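Local coordinates for ABC transporter, substrate-binding protein (Clostridium perfringens, PDB 4EDP) that probably captures a solute outside the cell and delivers it to the membrane components of an ABC importer, at residues L159-I170 with G229-S237; L287-K297 with V304-E314. All coordinates share one frame; numbering follows the deposited sequence. Where two conformers were deposited one is given.

Contact 1 (L159-I170 with G229-S237); sequences LWKPELKNKIAI and GEIVAAVAS
Lys-167 O is gripped by two successive amides of segment 229-237, Val-232 N at 2.8 Å and Ala-233 N at 3.2 Å. The first donor lies in the carbonyl plane and the second almost straight ahead of the oxygen, so one carbonyl takes both amides where the parallel pairing begins, just before Ile-168 and Ala-233. From there on the strands run parallel: Ala-169 donates its N to Ala-233 O (3.1 Å), and its own O accepts from Val-235 N. The side chain of Lys-167 lies alongside Val-232, pointing the same way, with CD 3.8 Å from Val-232 CG2.

On one face of the sheet the methyls of Ala-169 and Ala-234 meet, CB to CB, at 4.1 Å. Ile-231 sets CG1 between its backbone N and carbonyl carbon (chi1 59°), which brings CD1 over the Ala-169 methyl at 3.9 Å. On the other face Ile-168 CG2 touches Ala-233 CB, and Leu-159 crosses Val-235 at about a right angle, its CD1 pressed tightly against Val-235 CG2 (3.5 Å).

Strand 168-171 lies between two parallel neighbours, 212-216 and 233-237, which helix 219-227 connects in a beta-alpha-beta crossover. That helix covers Ala-169 and Ile-231 through Leu-222, Met-225 and Phe-226, whereas Ile-168 packs on Leu-208 of helix 199-208.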
loop_
_atom_site.group_PDB
_atom_site.type_symbol
_atom_site.label_atom_id
_atom_site.label_comp_id
_atom_site.label_asym_id
_atom_site.label_seq_id
_atom_site.Cartn_x
_atom_site.Cartn_y
_atom_site.Cartn_z
ATOM N N LEU A 159 11.381 18.727 -2.871
ATOM C CA LEU A 159 10.131 19.006 -3.602
ATOM C C LEU A 159 9.637 20.441 -3.354
ATOM O O LEU A 159 8.864 20.973 -4.142
ATOM C CB LEU A 159 9.037 17.999 -3.209
ATOM C CG LEU A 159 9.294 16.543 -3.646
ATOM C CD1 LEU A 159 8.244 15.612 -3.012
ATOM C CD2 LEU A 159 9.310 16.401 -5.172
ATOM N N TRP A 160 10.099 21.052 -2.265
ATOM C CA TRP A 160 9.759 22.435 -1.911
ATOM C C TRP A 160 10.615 23.505 -2.585
ATOM O O TRP A 160 10.342 24.693 -2.424
ATOM C CB TRP A 160 9.835 22.635 -0.392
ATOM C CG TRP A 160 8.626 22.180 0.390
ATOM C CD1 TRP A 160 7.672 22.989 0.922
ATOM C CD2 TRP A 160 8.234 20.831 0.723
ATOM N NE1 TRP A 160 6.707 22.246 1.548
ATOM C CE2 TRP A 160 7.024 20.920 1.444
ATOM C CE3 TRP A 160 8.776 19.571 0.479
ATOM C CZ2 TRP A 160 6.355 19.803 1.920
ATOM C CZ3 TRP A 160 8.114 18.461 0.959
ATOM C CH2 TRP A 160 6.915 18.580 1.671
ATOM N N LYS A 161 11.629 23.111 -3.342
ATOM C CA LYS A 161 12.513 24.074 -4.017
ATOM C C LYS A 161 11.754 25.025 -4.926
ATOM O O LYS A 161 10.872 24.609 -5.673
ATOM C CB LYS A 161 13.583 23.356 -4.836
ATOM C CG LYS A 161 14.675 22.754 -3.965
ATOM C CD LYS A 161 15.568 21.773 -4.690
ATOM C CE LYS A 161 16.267 22.345 -5.876
ATOM N NZ LYS A 161 17.375 21.395 -6.258
ATOM N N PRO A 162 12.115 26.302 -4.872
ATOM C CA PRO A 162 11.453 27.330 -5.682
ATOM C C PRO A 162 11.603 27.080 -7.175
ATOM O O PRO A 162 10.780 27.547 -7.961
ATOM C CB PRO A 162 12.139 28.615 -5.251
ATOM C CG PRO A 162 13.420 28.194 -4.634
ATOM C CD PRO A 162 13.173 26.868 -4.020
ATOM N N GLU A 163 12.638 26.342 -7.580
ATOM C CA GLU A 163 12.779 26.044 -9.001
ATOM C C GLU A 163 11.670 25.128 -9.525
ATOM O O GLU A 163 11.481 25.009 -10.760
ATOM C CB GLU A 163 14.128 25.388 -9.313
ATOM C CG GLU A 163 15.339 26.251 -9.130
ATOM C CD GLU A 163 15.822 26.426 -7.689
ATOM O OE1 GLU A 163 15.271 25.830 -6.720
ATOM O OE2 GLU A 163 16.811 27.186 -7.546
ATOM N N LEU A 164 10.940 24.469 -8.628
ATOM C CA LEU A 164 9.867 23.562 -9.046
ATOM C C LEU A 164 8.464 24.183 -9.154
ATOM O O LEU A 164 7.470 23.450 -9.132
ATOM C CB LEU A 164 9.845 22.333 -8.148
ATOM C CG LEU A 164 11.013 21.359 -8.298
ATOM C CD1 LEU A 164 11.044 20.359 -7.152
ATOM C CD2 LEU A 164 10.953 20.637 -9.643
ATOM N N LYS A 165 8.372 25.514 -9.265
ATOM C CA LYS A 165 7.060 26.167 -9.438
ATOM C C LYS A 165 6.328 25.509 -10.595
ATOM O O LYS A 165 6.902 25.346 -11.674
ATOM C CB LYS A 165 7.157 27.633 -9.836
ATOM C CG LYS A 165 7.930 28.574 -8.985
ATOM C CD LYS A 165 7.375 28.686 -7.621
ATOM C CE LYS A 165 8.057 29.841 -6.859
ATOM N NZ LYS A 165 7.673 29.858 -5.417
ATOM N N ASN A 166 5.070 25.133 -10.375
ATOM C CA ASN A 166 4.236 24.555 -11.413
ATOM C C ASN A 166 4.878 23.318 -12.063
ATOM O O ASN A 166 4.719 23.120 -13.262
ATOM C CB ASN A 166 4.001 25.592 -12.529
ATOM C CG ASN A 166 3.614 26.972 -12.008
ATOM O OD1 ASN A 166 4.220 27.985 -12.403
ATOM N ND2 ASN A 166 2.614 27.030 -11.140
ATOM N N LYS A 167 5.572 22.478 -11.298
ATOM C CA LYS A 167 6.252 21.309 -11.921
ATOM C C LYS A 167 6.086 19.955 -11.230
ATOM O O LYS A 167 6.674 18.976 -11.682
ATOM C CB LYS A 167 7.742 21.617 -12.073
ATOM C CG LYS A 167 8.080 22.608 -13.143
ATOM C CD LYS A 167 9.579 22.821 -13.222
ATOM C CE LYS A 167 9.988 23.412 -14.566
ATOM N NZ LYS A 167 9.265 24.651 -14.900
ATOM N N ILE A 168 5.326 19.865 -10.133
ATOM C CA ILE A 168 5.158 18.555 -9.490
ATOM C C ILE A 168 3.711 18.104 -9.335
ATOM O O ILE A 168 2.783 18.908 -9.358
ATOM C CB ILE A 168 5.846 18.476 -8.064
ATOM C CG1 ILE A 168 5.013 19.106 -6.956
ATOM C CG2 ILE A 168 7.281 19.069 -8.089
ATOM C CD1 ILE A 168 5.650 18.931 -5.555
ATOM N N ALA A 169 3.542 16.790 -9.211
ATOM C CA ALA A 169 2.242 16.187 -8.927
ATOM C C ALA A 169 2.400 15.342 -7.659
ATOM O O ALA A 169 3.434 14.678 -7.473
ATOM C CB ALA A 169 1.738 15.320 -10.096
ATOM N N ILE A 170 1.383 15.371 -6.806
ATOM C CA ILE A 170 1.376 14.614 -5.561
ATOM C C ILE A 170 0.041 13.854 -5.464
ATOM O O ILE A 170 -0.974 14.262 -6.041
ATOM C CB ILE A 170 1.608 15.514 -4.319
ATOM C CG1 ILE A 170 0.447 16.490 -4.114
ATOM C CG2 ILE A 170 2.961 16.285 -4.456
ATOM C CD1 ILE A 170 0.617 17.483 -2.925
ATOM N N GLY A 229 5.148 17.091 -20.724
ATOM C CA GLY A 229 6.038 18.058 -20.084
ATOM C C GLY A 229 5.344 18.955 -19.069
ATOM O O GLY A 229 5.876 20.003 -18.716
ATOM N N GLU A 230 4.171 18.543 -18.588
ATOM C CA GLU A 230 3.419 19.324 -17.599
ATOM C C GLU A 230 4.047 19.288 -16.208
ATOM O O GLU A 230 3.771 20.165 -15.384
ATOM C CB GLU A 230 1.996 18.799 -17.450
ATOM C CG GLU A 230 1.138 18.850 -18.695
ATOM C CD GLU A 230 -0.247 18.275 -18.433
ATOM O OE1 GLU A 230 -0.812 18.527 -17.339
ATOM O OE2 GLU A 230 -0.772 17.575 -19.322
ATOM N N ILE A 231 4.799 18.228 -15.929
ATOM C CA ILE A 231 5.496 18.061 -14.662
ATOM C C ILE A 231 6.882 17.497 -14.931
ATOM O O ILE A 231 7.125 16.854 -15.958
ATOM C CB ILE A 231 4.735 17.139 -13.653
ATOM C CG1 ILE A 231 4.515 15.737 -14.245
ATOM C CG2 ILE A 231 3.391 17.757 -13.232
ATOM C CD1 ILE A 231 3.771 14.747 -13.327
ATOM N N VAL A 232 7.778 17.779 -13.994
ATOM C CA VAL A 232 9.160 17.307 -13.972
ATOM C C VAL A 232 9.319 16.240 -12.890
ATOM O O VAL A 232 10.238 15.421 -12.944
ATOM C CB VAL A 232 10.106 18.472 -13.612
ATOM C CG1 VAL A 232 11.449 17.977 -13.139
ATOM C CG2 VAL A 232 10.236 19.423 -14.811
ATOM N N ALA A 233 8.443 16.270 -11.881
ATOM C CA ALA A 233 8.516 15.310 -10.770
ATOM C C ALA A 233 7.163 14.938 -10.192
ATOM O O ALA A 233 6.217 15.729 -10.229
ATOM C CB ALA A 233 9.396 15.874 -9.630
ATOM N N ALA A 234 7.065 13.722 -9.670
ATOM C CA ALA A 234 5.847 13.282 -8.996
ATOM C C ALA A 234 6.150 12.313 -7.863
ATOM O O ALA A 234 7.056 11.475 -7.975
ATOM C CB ALA A 234 4.852 12.613 -9.988
ATOM N N VAL A 235 5.430 12.446 -6.759
ATOM C CA VAL A 235 5.532 11.465 -5.683
ATOM C C VAL A 235 4.593 10.368 -6.182
ATOM O O VAL A 235 3.406 10.617 -6.384
ATOM C CB VAL A 235 5.070 12.012 -4.330
ATOM C CG1 VAL A 235 4.972 10.896 -3.303
ATOM C CG2 VAL A 235 5.983 13.135 -3.866
ATOM N N ALA A 236 5.114 9.170 -6.394
ATOM C CA ALA A 236 4.325 8.109 -6.983
ATOM C C ALA A 236 4.788 6.713 -6.583
ATOM O O ALA A 236 5.931 6.500 -6.205
ATOM C CB ALA A 236 4.399 8.236 -8.484
ATOM N N SER A 237 3.883 5.758 -6.742
ATOM C CA SER A 237 4.149 4.379 -6.397
ATOM C C SER A 237 5.102 3.690 -7.357
ATOM O O SER A 237 5.325 4.141 -8.488
ATOM C CB SER A 237 2.830 3.609 -6.406
ATOM O OG SER A 237 2.322 3.491 -7.741
#

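Contact 2 (L287-K297 with V304-E314); sequences LSKEVQEKTAK and VNKEVKLSEEE
Gln-292 and Asn-305 cross with their amide planes 32° apart, each fastened to backbone of the facing segment. A bend at chi2 (-88°) folds the Gln-292 amide back so that OE1 takes two bonds: Val-304 N reaches it in the carbonyl plane at 2.7 Å, while Asn-305 N comes from above that plane at 3.1 Å. Its NE2 donates to Tyr-136 O and Ala-286 O, so both ends of this buried amide are used and its rotation is fixed. Asn-305 ND2 gives a nearly straight bond (170°), in its own amide plane, to Leu-287 O at 3.0 Å, and also bonds Glu-119 OE1. The same residue's OD1 accepts from Glu-307 N, closing an Asx turn.

The next residue of the helix, Glu-293, stretches out beyond CG. Its OE2 is held from opposite faces of the carboxylate: Lys-309 N at 2.9 Å on the anti side, and Lys-289 NZ at 2.8 Å in a salt bridge from the same helix.

Leu-310 sets CD1 against Ala-296 CB at 3.6 Å and CD2 near Lys-297 CE. The extended Lys-297 crosses Glu-314 obliquely; CE lies 3.4 Å from Glu-314 OE2, but the salt bridge from NZ is long, and a water links the two charges.

After the chain has returned to the start of helix 289-299, segment 304-314 runs along its side in the helix's own direction, while Thr-295 packs against Thr-52 and Val-53 of helix 46-61, and Gln-292 ties the helix to strand 135-145.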
loop_
_atom_site.group_PDB
_atom_site.type_symbol
_atom_site.label_atom_id
_atom_site.label_comp_id
_atom_site.label_asym_id
_atom_site.label_seq_id
_atom_site.Cartn_x
_atom_site.Cartn_y
_atom_site.Cartn_z
ATOM N N LEU A 287 1.608 -16.661 3.119
ATOM C CA LEU A 287 2.875 -16.115 3.588
ATOM C C LEU A 287 4.060 -17.029 3.286
ATOM O O LEU A 287 5.198 -16.630 3.496
ATOM C CB LEU A 287 2.821 -15.847 5.110
ATOM C CG LEU A 287 1.853 -14.765 5.614
ATOM C CD1 LEU A 287 1.819 -14.636 7.176
ATOM C CD2 LEU A 287 2.189 -13.429 4.983
ATOM N N SER A 288 3.797 -18.229 2.771
ATOM C CA SER A 288 4.868 -19.184 2.481
ATOM C C SER A 288 5.796 -18.677 1.375
ATOM O O SER A 288 5.387 -17.930 0.483
ATOM C CB SER A 288 4.304 -20.562 2.108
ATOM O OG SER A 288 3.618 -20.562 0.862
ATOM N N LYS A 289 7.046 -19.118 1.428
ATOM C CA LYS A 289 8.043 -18.715 0.449
ATOM C C LYS A 289 7.587 -19.033 -0.982
ATOM O O LYS A 289 7.703 -18.194 -1.866
ATOM C CB LYS A 289 9.369 -19.400 0.776
ATOM C CG LYS A 289 10.498 -19.197 -0.244
ATOM C CD LYS A 289 11.758 -19.972 0.201
ATOM C CE LYS A 289 12.862 -19.956 -0.842
ATOM N NZ LYS A 289 12.419 -20.628 -2.106
ATOM N N GLU A 290 7.038 -20.223 -1.191
ATOM C CA GLU A 290 6.586 -20.623 -2.525
ATOM C C GLU A 290 5.464 -19.725 -3.061
ATOM O O GLU A 290 5.536 -19.268 -4.193
ATOM C CB GLU A 290 6.162 -22.094 -2.557
ATOM C CG GLU A 290 5.697 -22.544 -3.955
ATOM C CD GLU A 290 5.294 -24.014 -4.038
ATOM O OE1 GLU A 290 4.763 -24.420 -5.096
ATOM O OE2 GLU A 290 5.505 -24.761 -3.057
ATOM N N VAL A 291 4.440 -19.456 -2.258
ATOM C CA VAL A 291 3.333 -18.612 -2.728
ATOM C C VAL A 291 3.779 -17.150 -2.945
ATOM O O VAL A 291 3.343 -16.484 -3.889
ATOM C CB VAL A 291 2.124 -18.697 -1.798
ATOM C CG1 VAL A 291 1.032 -17.744 -2.260
ATOM C CG2 VAL A 291 1.603 -20.142 -1.738
ATOM N N GLN A 292 4.630 -16.653 -2.059
ATOM C CA GLN A 292 5.191 -15.304 -2.182
ATOM C C GLN A 292 6.013 -15.182 -3.489
ATOM O O GLN A 292 5.964 -14.152 -4.172
ATOM C CB GLN A 292 6.022 -15.007 -0.927
ATOM C CG GLN A 292 5.167 -14.828 0.348
ATOM C CD GLN A 292 4.696 -13.391 0.563
ATOM O OE1 GLN A 292 5.495 -12.463 0.477
ATOM N NE2 GLN A 292 3.423 -13.211 0.915
ATOM N N GLU A 293 6.781 -16.211 -3.826
ATOM C CA GLU A 293 7.554 -16.210 -5.080
ATOM C C GLU A 293 6.607 -16.254 -6.285
ATOM O O GLU A 293 6.746 -15.473 -7.214
ATOM C CB GLU A 293 8.522 -17.400 -5.136
ATOM C CG GLU A 293 9.653 -17.287 -4.129
ATOM C CD GLU A 293 10.605 -18.475 -4.104
ATOM O OE1 GLU A 293 10.257 -19.562 -4.623
ATOM O OE2 GLU A 293 11.708 -18.306 -3.535
ATOM N N LYS A 294 5.631 -17.159 -6.253
ATOM C CA LYS A 294 4.673 -17.295 -7.356
ATOM C C LYS A 294 3.885 -16.017 -7.609
ATOM O O LYS A 294 3.716 -15.624 -8.761
ATOM C CB LYS A 294 3.704 -18.462 -7.107
ATOM C CG LYS A 294 4.380 -19.829 -7.155
ATOM C CD LYS A 294 3.450 -20.977 -6.770
ATOM C CE LYS A 294 2.291 -21.166 -7.735
ATOM N NZ LYS A 294 1.414 -22.305 -7.302
ATOM N N THR A 295 3.404 -15.367 -6.552
ATOM C CA THR A 295 2.609 -14.138 -6.719
ATOM C C THR A 295 3.451 -12.931 -7.156
ATOM O O THR A 295 2.946 -12.031 -7.837
ATOM C CB THR A 295 1.773 -13.808 -5.464
ATOM O OG1 THR A 295 2.624 -13.741 -4.318
ATOM C CG2 THR A 295 0.730 -14.896 -5.237
ATOM N N ALA A 296 4.729 -12.922 -6.779
ATOM C CA ALA A 296 5.645 -11.855 -7.191
ATOM C C ALA A 296 5.782 -11.917 -8.718
ATOM O O ALA A 296 5.700 -10.911 -9.423
ATOM C CB ALA A 296 6.994 -12.067 -6.547
ATOM N N LYS A 297 5.961 -13.131 -9.214
ATOM C CA LYS A 297 6.138 -13.376 -10.647
ATOM C C LYS A 297 4.859 -13.269 -11.466
ATOM O O LYS A 297 4.853 -12.670 -12.551
ATOM C CB LYS A 297 6.727 -14.773 -10.849
ATOM C CG LYS A 297 8.069 -14.988 -10.166
ATOM C CD LYS A 297 8.530 -16.426 -10.287
ATOM C CE LYS A 297 9.756 -16.669 -9.433
ATOM N NZ LYS A 297 10.188 -18.083 -9.492
ATOM N N VAL A 304 6.534 -10.039 1.148
ATOM C CA VAL A 304 6.824 -9.683 2.542
ATOM C C VAL A 304 7.720 -10.770 3.155
ATOM O O VAL A 304 8.297 -10.566 4.226
ATOM C CB VAL A 304 5.560 -9.505 3.420
ATOM C CG1 VAL A 304 4.699 -8.329 2.909
ATOM C CG2 VAL A 304 4.732 -10.808 3.494
ATOM N N ASN A 305 7.841 -11.923 2.484
ATOM C CA ASN A 305 8.665 -13.008 2.979
ATOM C C ASN A 305 10.111 -12.744 2.567
ATOM O O ASN A 305 10.418 -12.722 1.380
ATOM C CB ASN A 305 8.145 -14.369 2.452
ATOM C CG ASN A 305 8.910 -15.557 3.006
ATOM O OD1 ASN A 305 10.149 -15.553 3.064
ATOM N ND2 ASN A 305 8.175 -16.629 3.353
ATOM N N LYS A 306 10.987 -12.532 3.555
ATOM C CA LYS A 306 12.392 -12.211 3.287
ATOM C C LYS A 306 13.224 -13.358 2.716
ATOM O O LYS A 306 14.385 -13.151 2.330
ATOM C CB LYS A 306 13.066 -11.652 4.560
ATOM C CG LYS A 306 13.221 -12.626 5.684
ATOM C CD LYS A 306 13.695 -11.915 6.956
ATOM C CE LYS A 306 13.752 -12.882 8.115
ATOM N NZ LYS A 306 14.305 -12.242 9.348
ATOM N N GLU A 307 12.662 -14.556 2.650
ATOM C CA GLU A 307 13.409 -15.701 2.137
ATOM C C GLU A 307 13.224 -15.980 0.654
ATOM O O GLU A 307 13.852 -16.898 0.119
ATOM C CB GLU A 307 12.984 -16.959 2.891
ATOM C CG GLU A 307 13.084 -16.837 4.405
ATOM C CD GLU A 307 14.504 -16.620 4.887
ATOM O OE1 GLU A 307 15.442 -16.832 4.088
ATOM O OE2 GLU A 307 14.682 -16.247 6.073
ATOM N N VAL A 308 12.379 -15.192 -0.007
ATOM C CA VAL A 308 12.065 -15.365 -1.434
ATOM C C VAL A 308 13.237 -15.118 -2.398
ATOM O O VAL A 308 13.948 -14.127 -2.266
ATOM C CB VAL A 308 10.888 -14.436 -1.814
ATOM C CG1 VAL A 308 10.719 -14.340 -3.319
ATOM C CG2 VAL A 308 9.606 -14.917 -1.144
ATOM N N LYS A 309 13.391 -15.994 -3.396
ATOM C CA LYS A 309 14.471 -15.881 -4.372
ATOM C C LYS A 309 13.848 -15.340 -5.664
ATOM O O LYS A 309 13.026 -16.034 -6.268
ATOM C CB LYS A 309 15.077 -17.260 -4.636
ATOM C CG LYS A 309 16.095 -17.298 -5.774
ATOM C CD LYS A 309 16.451 -18.726 -6.142
ATOM C CE LYS A 309 17.384 -18.755 -7.346
ATOM N NZ LYS A 309 17.629 -20.148 -7.818
ATOM N N LEU A 310 14.202 -14.116 -6.061
ATOM C CA LEU A 310 13.679 -13.492 -7.297
ATOM C C LEU A 310 14.782 -12.839 -8.150
ATOM O O LEU A 310 15.685 -12.194 -7.616
ATOM C CB LEU A 310 12.636 -12.422 -6.965
ATOM C CG LEU A 310 11.347 -12.861 -6.264
ATOM C CD1 LEU A 310 10.529 -11.639 -5.806
ATOM C CD2 LEU A 310 10.513 -13.766 -7.152
ATOM N N SER A 311 14.685 -12.970 -9.476
ATOM C CA SER A 311 15.680 -12.386 -10.389
ATOM C C SER A 311 15.468 -10.887 -10.589
ATOM O O SER A 311 14.460 -10.324 -10.156
ATOM C CB SER A 311 15.601 -13.065 -11.752
ATOM O OG SER A 311 14.377 -12.741 -12.380
ATOM N N GLU A 312 16.409 -10.246 -11.278
ATOM C CA GLU A 312 16.324 -8.813 -11.528
ATOM C C GLU A 312 15.115 -8.483 -12.421
ATOM O O GLU A 312 14.418 -7.500 -12.184
ATOM C CB GLU A 312 17.639 -8.269 -12.126
ATOM C CG GLU A 312 17.621 -6.748 -12.335
ATOM C CD GLU A 312 18.966 -6.145 -12.755
ATOM O OE1 GLU A 312 19.913 -6.905 -13.094
ATOM O OE2 GLU A 312 19.061 -4.888 -12.749
ATOM N N GLU A 313 14.868 -9.298 -13.443
ATOM C CA GLU A 313 13.719 -9.053 -14.313
ATOM C C GLU A 313 12.406 -9.255 -13.546
ATOM O O GLU A 313 11.438 -8.521 -13.749
ATOM C CB GLU A 313 13.773 -9.902 -15.593
ATOM C CG GLU A 313 14.133 -11.370 -15.408
ATOM C CD GLU A 313 15.595 -11.572 -15.033
ATOM O OE1 GLU A 313 16.078 -12.727 -15.097
ATOM O OE2 GLU A 313 16.266 -10.575 -14.694
ATOM N N GLU A 314 12.392 -10.230 -12.642
ATOM C CA GLU A 314 11.202 -10.520 -11.833
ATOM C C GLU A 314 10.842 -9.424 -10.837
ATOM O O GLU A 314 9.665 -9.228 -10.518
ATOM C CB GLU A 314 11.397 -11.857 -11.103
ATOM C CG GLU A 314 11.415 -13.054 -12.052
ATOM C CD GLU A 314 11.857 -14.354 -11.401
ATOM O OE1 GLU A 314 12.424 -14.318 -10.294
ATOM O OE2 GLU A 314 11.653 -15.421 -12.016
HETATM O O HOH W 1 7.207 -9.742 -11.392
HETATM O O HOH W 2 11.213 -17.964 -11.814
#

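Contacts 1 and 2 do not touch: their centres lie 33 Å apart and their nearest atoms about 14 Å. They lie in different parts of the chain, consistent with the two lobes of a solute-binding protein. Contact 1 joins neighbouring strands inside one lobe, whereas contact 2 lays a loop along a helix of the other. Strand 135-145 connects them indirectly: it pairs antiparallel with strand 233-237 of contact 1, and its Tyr-136 accepts a bond from Gln-292 of contact 2. An acetate, probably from the crystallisation liquor, sits about 6 Å from the Gln-292 side chain; it does not by itself establish a solute site.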